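Local coordinates for mandelate racemase/muconate lactonizing enzyme-like protein (PDB 2QQ6), which binds magnesium and is probably a lyase of the enolase superfamily, at residues A18-L24 against G36-P40; N129-V133 against H345-M349; H351-F355 against A385-H389. One frame throughout, in Å; residues are numbered along the deposited sequence.

The three contacts follow one another along the chain. Contact 1 lies in the hairpin of the N-terminal domain, and contact 2 joins two loops of the barrel. Their centres are about 15 Å apart, yet they touch: Val19 CG1 is 3.6 Å from His345 O. Contact 2 is nearest the metal, which is bound by Asp216, Glu242 and Glu268. The side chain of His345 lies about 7 Å from the magnesium ion, and that of Pro40 in contact 1 about 11 Å. Contact 3 is away from this site. It meets contact 2 where CE of the selenomethionine Met349 packs 3.7 Å from Phe355 CE1. Its centre is about 12 Å from that of contact 1, which it does not touch.

Contact 1: A18-L24 against G36-P40; sequences AVGPSVL and GECYP
Val23 and Cys38 make the backbone hydrogen bond that joins 18-24 to 36-40 in the hairpin of strands 21-29 and 32-37. Cys38 N reaches Val23 O at 2.8 Å, almost straight at 172°. Next to it, Leu24 and Glu37 are an antiparallel non-hydrogen-bonded pair, so their side chains share a face of the sheet.

The apolar contacts fall into three groups. Leu24 CD1 lies 3.5 Å from Glu37 CG. The CB atoms of Val23 and Cys38 are 4.1 Å apart, and Ile47 of helix 44-53 packs on both residues. Val19 CG2 is 4.5 Å from Pro40 CG.

Two polar side chains complete the contact. Ser22 OG donates to Gly20 O at 2.7 Å from above the carbonyl plane, which ties the turn to the strand. Pro40 packs against this turn, its CB 3.8 Å from Ser22 OG. Glu37 has CG anti to the backbone N (chi1 -171°) and an extended chain. This carries OE2 to 3.6 Å from Ser22 CB. OE1 is hydrogen-bonded to Ser322 OG and Gly325 N.

The buried Glu37 thus packs against the hairpin through its methylenes and bonds to the barrel domain through its carboxylate, linking the two domains.

Contact 2: N129-V133 against H345-M349; sequences NAGTV and HAIDM
Ala130 packs against His345 and Asp348 where two loops of the enolase-superfamily barrel meet. They follow the C-terminal ends of strands 121-127 and 342-344, which pair in parallel. The contact lies beside the metal site of Asp216, Glu242 and Glu268, with the His345 side chain about 7 Å from the magnesium ion.

The imidazole of His345 and the carboxylate of Asp348 make the first shell. His345 CE1 approaches Ala130 CA obliquely, at 3.3 Å. Val133 CG2 meets the same ring carbon at the ring edge, near the ring plane, at 3.6 Å. Asp348, which is exposed, adds its carboxylate. OD2 lies 3.2 Å from Gly131 CA, and OD1 lies beside Ala130 CB. OD2 is also 3.4 Å from Gly131 N, but the angle is poor for a hydrogen bond.

His345 CG is anti to the backbone N (chi1 -164°), which sends the ring across to 129-133. With a glycine in place of His345, Ala130 and Val133 would probably lose their shared packing partner, and a gap would open between the loops.

Backbone turns hold these groups. Ala346 to Met349 form a type I beta turn, with Met349 N bonded to Ala346 O at 3.3 Å, and Asp348 sits within it. In the other loop Asn129 O accepts from both Thr132 N and Thr132 OG1. Both donors come from the same face of the carbonyl plane, OG1 at 3.1 Å and 44° out of that plane.

Contact 3: H351-F355 against A385-H389; sequences HWEDF and AAFEH
Phe355 and Ala386 bring the two backbones closest, with their CA atoms 5.6 Å apart where the loop 351-355 passes the end of helix 383-388.

His351, Phe355 and His389 form an aromatic cluster. The two histidines reach for each other from opposite directions. His351 CD2 sits over one face of the His389 ring, offset toward the rim, and lies 3.2 Å from His389 NE2. The ring planes make 44° and their centroids are 4.2 Å apart, so the pair is oblique. The chi1 of 59° in His351 places CG between the backbone N and the carbonyl carbon and turns the ring toward His389. Glu388 CG lies over the opposite face of the His389 ring. Phe355 packs against His389 obliquely: its CZ is 3.9 Å from His389 CB, and its CD2 is 4.0 Å from Ala386 CA.

His389 is the first residue beyond the helix. Its N still bonds to Ala385 O and Ala386 O, which fixes its backbone to the last turn.

Phe355 also packs on Pro323 of helix 323-334. Its backbone bonds to Asp382, whose OD1 accepts from Ala385 N. The contact thus sits beside the small antiparallel sheet of strands 356-357 and 380-381; strand 380-381 shortly precedes helix 383-388.

Contact 1: A18-L24 against G36-P40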
loop_
_atom_site.group_PDB
_atom_site.type_symbol
_atom_site.label_atom_id
_atom_site.label_comp_id
_atom_site.label_asym_id
_atom_site.label_seq_id
_atom_site.Cartn_x
_atom_site.Cartn_y
_atom_site.Cartn_z
ATOM N N ALA B 18 15.313 -0.276 16.391
ATOM C CA ALA B 18 16.326 0.479 15.650
ATOM C C ALA B 18 15.988 1.951 15.812
ATOM O O ALA B 18 16.145 2.493 16.888
ATOM C CB ALA B 18 16.289 0.082 14.186
ATOM N N VAL B 19 15.565 2.611 14.743
ATOM C CA VAL B 19 15.138 3.996 14.890
ATOM C C VAL B 19 13.650 3.889 15.209
ATOM O O VAL B 19 13.038 4.804 15.760
ATOM C CB VAL B 19 15.348 4.817 13.626
ATOM C CG1 VAL B 19 16.799 5.172 13.475
ATOM C CG2 VAL B 19 14.879 4.029 12.454
ATOM N N GLY B 20 13.099 2.733 14.858
ATOM C CA GLY B 20 11.708 2.428 15.101
ATOM C C GLY B 20 11.606 0.913 15.140
ATOM O O GLY B 20 12.500 0.233 14.633
ATOM N N PRO B 21 10.560 0.338 15.762
ATOM C CA PRO B 21 10.453 -1.131 15.796
ATOM C C PRO B 21 10.536 -1.756 14.402
ATOM O O PRO B 21 9.643 -1.564 13.574
ATOM C CB PRO B 21 9.095 -1.366 16.455
ATOM C CG PRO B 21 8.351 -0.044 16.239
ATOM C CD PRO B 21 9.421 0.971 16.447
ATOM N N SER B 22 11.595 -2.519 14.151
ATOM C CA SER B 22 11.775 -3.110 12.841
ATOM C C SER B 22 11.801 -4.624 12.816
ATOM O O SER B 22 12.610 -5.250 13.495
ATOM C CB SER B 22 13.057 -2.578 12.236
ATOM O OG SER B 22 13.093 -1.177 12.381
ATOM N N VAL B 23 10.918 -5.205 12.007
ATOM C CA VAL B 23 10.843 -6.654 11.865
ATOM C C VAL B 23 12.073 -7.259 11.163
ATOM O O VAL B 23 12.478 -6.831 10.079
ATOM C CB VAL B 23 9.571 -7.073 11.090
ATOM C CG1 VAL B 23 9.562 -8.584 10.881
ATOM C CG2 VAL B 23 8.331 -6.627 11.855
ATOM N N LEU B 24 12.657 -8.263 11.806
ATOM C CA LEU B 24 13.822 -8.954 11.278
ATOM C C LEU B 24 13.342 -10.283 10.697
ATOM O O LEU B 24 12.506 -10.965 11.293
ATOM C CB LEU B 24 14.824 -9.197 12.399
ATOM C CG LEU B 24 16.294 -8.926 12.071
ATOM C CD1 LEU B 24 16.474 -7.460 11.668
ATOM C CD2 LEU B 24 17.158 -9.269 13.291
ATOM N N GLY B 36 17.414 -10.752 6.758
ATOM C CA GLY B 36 16.924 -9.505 6.194
ATOM C C GLY B 36 16.178 -8.650 7.212
ATOM O O GLY B 36 15.657 -9.169 8.206
ATOM N N GLU B 37 16.125 -7.341 6.965
ATOM C CA GLU B 37 15.441 -6.410 7.869
ATOM C C GLU B 37 14.392 -5.559 7.150
ATOM O O GLU B 37 14.674 -4.970 6.104
ATOM C CB GLU B 37 16.453 -5.479 8.533
ATOM C CG GLU B 37 15.874 -4.635 9.640
ATOM C CD GLU B 37 16.813 -3.529 10.061
ATOM O OE1 GLU B 37 18.017 -3.633 9.746
ATOM O OE2 GLU B 37 16.353 -2.560 10.710
ATOM N N CYS B 38 13.186 -5.495 7.716
ATOM C CA CYS B 38 12.112 -4.702 7.132
ATOM C C CYS B 38 12.244 -3.250 7.573
ATOM O O CYS B 38 12.922 -2.942 8.558
ATOM C CB CYS B 38 10.740 -5.221 7.576
ATOM S SG CYS B 38 10.188 -6.808 6.874
ATOM N N TYR B 39 11.600 -2.361 6.825
ATOM C CA TYR B 39 11.592 -0.942 7.138
ATOM C C TYR B 39 10.603 -0.770 8.290
ATOM O O TYR B 39 9.659 -1.548 8.439
ATOM C CB TYR B 39 11.124 -0.153 5.913
ATOM C CG TYR B 39 10.693 1.272 6.195
ATOM C CD1 TYR B 39 11.607 2.324 6.156
ATOM C CD2 TYR B 39 9.361 1.568 6.519
ATOM C CE1 TYR B 39 11.206 3.631 6.432
ATOM C CE2 TYR B 39 8.957 2.864 6.799
ATOM C CZ TYR B 39 9.884 3.889 6.755
ATOM O OH TYR B 39 9.495 5.171 7.050
ATOM N N PRO B 40 10.821 0.233 9.142
ATOM C CA PRO B 40 9.906 0.451 10.265
ATOM C C PRO B 40 8.555 1.002 9.816
ATOM O O PRO B 40 8.308 2.199 9.860
ATOM C CB PRO B 40 10.673 1.425 11.147
ATOM C CG PRO B 40 11.520 2.189 10.147
ATOM C CD PRO B 40 12.014 1.088 9.253
#

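Contact 2: N129-V133 against H345-M349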
loop_
_atom_site.group_PDB
_atom_site.type_symbol
_atom_site.label_atom_id
_atom_site.label_comp_id
_atom_site.label_asym_id
_atom_site.label_seq_id
_atom_site.Cartn_x
_atom_site.Cartn_y
_atom_site.Cartn_z
ATOM N N ASN B 129 18.936 14.931 12.384
ATOM C CA ASN B 129 17.641 15.179 13.010
ATOM C C ASN B 129 17.106 13.857 13.556
ATOM O O ASN B 129 15.938 13.753 13.944
ATOM C CB ASN B 129 16.668 15.754 11.975
ATOM C CG ASN B 129 16.135 17.119 12.369
ATOM O OD1 ASN B 129 15.424 17.252 13.369
ATOM N ND2 ASN B 129 16.478 18.143 11.590
ATOM N N ALA B 130 17.996 12.868 13.600
ATOM C CA ALA B 130 17.700 11.510 14.040
ATOM C C ALA B 130 16.889 11.291 15.330
ATOM O O ALA B 130 16.007 10.430 15.366
ATOM C CB ALA B 130 19.011 10.718 14.109
ATOM N N GLY B 131 17.170 12.050 16.382
ATOM C CA GLY B 131 16.441 11.843 17.627
ATOM C C GLY B 131 15.104 12.556 17.808
ATOM O O GLY B 131 14.334 12.203 18.713
ATOM N N THR B 132 14.832 13.550 16.959
ATOM C CA THR B 132 13.603 14.359 16.995
ATOM C C THR B 132 12.371 13.592 16.540
ATOM O O THR B 132 11.234 14.064 16.682
ATOM C CB THR B 132 13.709 15.572 16.050
ATOM O OG1 THR B 132 15.087 15.959 15.892
ATOM C CG2 THR B 132 12.867 16.747 16.598
ATOM N N VAL B 133 12.636 12.423 15.970
ATOM C CA VAL B 133 11.651 11.502 15.425
ATOM C C VAL B 133 10.258 11.300 16.034
ATOM O O VAL B 133 10.105 10.834 17.169
ATOM C CB VAL B 133 12.299 10.081 15.275
ATOM C CG1 VAL B 133 11.216 9.024 14.943
ATOM C CG2 VAL B 133 13.378 10.101 14.175
ATOM N N HIS B 345 20.855 7.163 9.523
ATOM C CA HIS B 345 19.954 7.911 10.386
ATOM C C HIS B 345 20.179 7.519 11.851
ATOM O O HIS B 345 19.283 7.675 12.681
ATOM C CB HIS B 345 18.519 7.586 9.942
ATOM C CG HIS B 345 17.475 8.533 10.448
ATOM N ND1 HIS B 345 17.104 8.605 11.775
ATOM C CD2 HIS B 345 16.688 9.420 9.791
ATOM C CE1 HIS B 345 16.135 9.495 11.913
ATOM N NE2 HIS B 345 15.864 10.004 10.724
ATOM N N ALA B 346 21.378 7.031 12.179
ATOM C CA ALA B 346 21.651 6.592 13.550
ATOM C C ALA B 346 22.793 7.285 14.295
ATOM O O ALA B 346 23.424 6.686 15.168
ATOM C CB ALA B 346 21.882 5.095 13.559
ATOM N N ILE B 347 23.045 8.546 13.969
ATOM C CA ILE B 347 24.112 9.295 14.614
ATOM C C ILE B 347 23.802 9.463 16.105
ATOM O O ILE B 347 24.691 9.698 16.915
ATOM C CB ILE B 347 24.270 10.691 13.932
ATOM C CG1 ILE B 347 25.740 11.098 13.871
ATOM C CG2 ILE B 347 23.473 11.750 14.680
ATOM C CD1 ILE B 347 26.407 11.278 15.209
ATOM N N ASP B 348 22.534 9.301 16.465
ATOM C CA ASP B 348 22.104 9.487 17.848
ATOM C C ASP B 348 21.949 8.251 18.734
ATOM O O ASP B 348 21.497 8.371 19.875
ATOM C CB ASP B 348 20.788 10.272 17.864
ATOM C CG ASP B 348 19.595 9.431 17.428
ATOM O OD1 ASP B 348 19.702 8.707 16.407
ATOM O OD2 ASP B 348 18.544 9.503 18.102
HETATM N N MSE B 349 22.291 7.068 18.226
HETATM C CA MSE B 349 22.179 5.851 19.044
HETATM C C MSE B 349 23.481 5.048 19.057
HETATM O O MSE B 349 23.882 4.439 18.059
HETATM C CB MSE B 349 21.014 4.966 18.584
HETATM C CG MSE B 349 21.178 4.306 17.229
HETATM SE SE MSE B 349 19.760 2.977 16.914
HETATM C CE MSE B 349 20.735 1.346 17.426
#

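Contact 3: H351-F355 against A385-H389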
loop_
_atom_site.group_PDB
_atom_site.type_symbol
_atom_site.label_atom_id
_atom_site.label_comp_id
_atom_site.label_asym_id
_atom_site.label_seq_id
_atom_site.Cartn_x
_atom_site.Cartn_y
_atom_site.Cartn_z
ATOM N N HIS B 351 24.367 2.144 20.283
ATOM C CA HIS B 351 24.371 0.703 20.034
ATOM C C HIS B 351 24.008 0.256 18.627
ATOM O O HIS B 351 23.742 -0.924 18.404
ATOM C CB HIS B 351 23.440 0.001 21.017
ATOM C CG HIS B 351 22.025 0.467 20.937
ATOM N ND1 HIS B 351 21.670 1.788 21.099
ATOM C CD2 HIS B 351 20.872 -0.214 20.739
ATOM C CE1 HIS B 351 20.358 1.900 21.007
ATOM N NE2 HIS B 351 19.850 0.700 20.790
ATOM N N TRP B 352 23.998 1.186 17.679
ATOM C CA TRP B 352 23.664 0.835 16.308
ATOM C C TRP B 352 24.547 -0.308 15.791
ATOM O O TRP B 352 24.050 -1.275 15.205
ATOM C CB TRP B 352 23.804 2.061 15.384
ATOM C CG TRP B 352 23.300 1.795 13.983
ATOM C CD1 TRP B 352 22.000 1.653 13.596
ATOM C CD2 TRP B 352 24.094 1.525 12.818
ATOM N NE1 TRP B 352 21.934 1.302 12.268
ATOM C CE2 TRP B 352 23.205 1.217 11.769
ATOM C CE3 TRP B 352 25.469 1.509 12.563
ATOM C CZ2 TRP B 352 23.646 0.896 10.491
ATOM C CZ3 TRP B 352 25.905 1.190 11.292
ATOM C CH2 TRP B 352 24.997 0.887 10.273
ATOM N N GLU B 353 25.850 -0.210 16.030
ATOM C CA GLU B 353 26.774 -1.219 15.545
ATOM C C GLU B 353 26.770 -2.526 16.326
ATOM O O GLU B 353 27.163 -3.574 15.805
ATOM C CB GLU B 353 28.184 -0.638 15.501
ATOM C CG GLU B 353 28.325 0.514 14.520
ATOM C CD GLU B 353 29.357 0.257 13.419
ATOM O OE1 GLU B 353 29.478 -0.904 12.954
ATOM O OE2 GLU B 353 30.035 1.229 13.007
ATOM N N ASP B 354 26.300 -2.480 17.565
ATOM C CA ASP B 354 26.286 -3.674 18.396
ATOM C C ASP B 354 25.271 -4.730 17.977
ATOM O O ASP B 354 25.079 -5.720 18.676
ATOM C CB ASP B 354 26.044 -3.275 19.851
ATOM C CG ASP B 354 27.014 -2.203 20.331
ATOM O OD1 ASP B 354 28.233 -2.338 20.070
ATOM O OD2 ASP B 354 26.559 -1.230 20.977
ATOM N N PHE B 355 24.636 -4.535 16.828
ATOM C CA PHE B 355 23.626 -5.474 16.341
ATOM C C PHE B 355 24.171 -6.551 15.428
ATOM O O PHE B 355 23.600 -7.632 15.316
ATOM C CB PHE B 355 22.550 -4.731 15.560
ATOM C CG PHE B 355 21.435 -4.211 16.399
ATOM C CD1 PHE B 355 21.309 -2.844 16.640
ATOM C CD2 PHE B 355 20.472 -5.082 16.910
ATOM C CE1 PHE B 355 20.225 -2.346 17.382
ATOM C CE2 PHE B 355 19.390 -4.601 17.650
ATOM C CZ PHE B 355 19.262 -3.229 17.885
ATOM N N ALA B 385 23.043 -8.908 21.520
ATOM C CA ALA B 385 22.588 -7.522 21.459
ATOM C C ALA B 385 21.168 -7.487 20.925
ATOM O O ALA B 385 20.273 -6.855 21.496
ATOM C CB ALA B 385 23.500 -6.727 20.549
ATOM N N ALA B 386 20.986 -8.187 19.811
ATOM C CA ALA B 386 19.702 -8.288 19.155
ATOM C C ALA B 386 18.607 -8.453 20.203
ATOM O O ALA B 386 17.739 -7.600 20.341
ATOM C CB ALA B 386 19.715 -9.478 18.193
ATOM N N PHE B 387 18.669 -9.537 20.966
ATOM C CA PHE B 387 17.655 -9.786 21.974
ATOM C C PHE B 387 17.633 -8.764 23.114
ATOM O O PHE B 387 16.574 -8.497 23.687
ATOM C CB PHE B 387 17.817 -11.190 22.546
ATOM C CG PHE B 387 16.768 -11.540 23.555
ATOM C CD1 PHE B 387 15.423 -11.547 23.196
ATOM C CD2 PHE B 387 17.112 -11.779 24.885
ATOM C CE1 PHE B 387 14.437 -11.782 24.141
ATOM C CE2 PHE B 387 16.127 -12.016 25.844
ATOM C CZ PHE B 387 14.786 -12.012 25.470
ATOM N N GLU B 388 18.790 -8.194 23.444
ATOM C CA GLU B 388 18.846 -7.212 24.527
ATOM C C GLU B 388 17.980 -6.014 24.202
ATOM O O GLU B 388 17.510 -5.308 25.096
ATOM C CB GLU B 388 20.268 -6.706 24.761
ATOM C CG GLU B 388 20.371 -5.703 25.927
ATOM C CD GLU B 388 21.729 -5.004 26.023
ATOM O OE1 GLU B 388 22.769 -5.664 25.800
ATOM O OE2 GLU B 388 21.758 -3.790 26.341
ATOM N N HIS B 389 17.786 -5.784 22.908
ATOM C CA HIS B 389 16.993 -4.662 22.439
ATOM C C HIS B 389 15.711 -5.085 21.724
ATOM O O HIS B 389 15.236 -4.368 20.846
ATOM C CB HIS B 389 17.838 -3.793 21.507
ATOM C CG HIS B 389 19.112 -3.295 22.122
ATOM N ND1 HIS B 389 19.132 -2.438 23.203
ATOM C CD2 HIS B 389 20.407 -3.504 21.787
ATOM C CE1 HIS B 389 20.383 -2.138 23.502
ATOM N NE2 HIS B 389 21.178 -2.773 22.657
#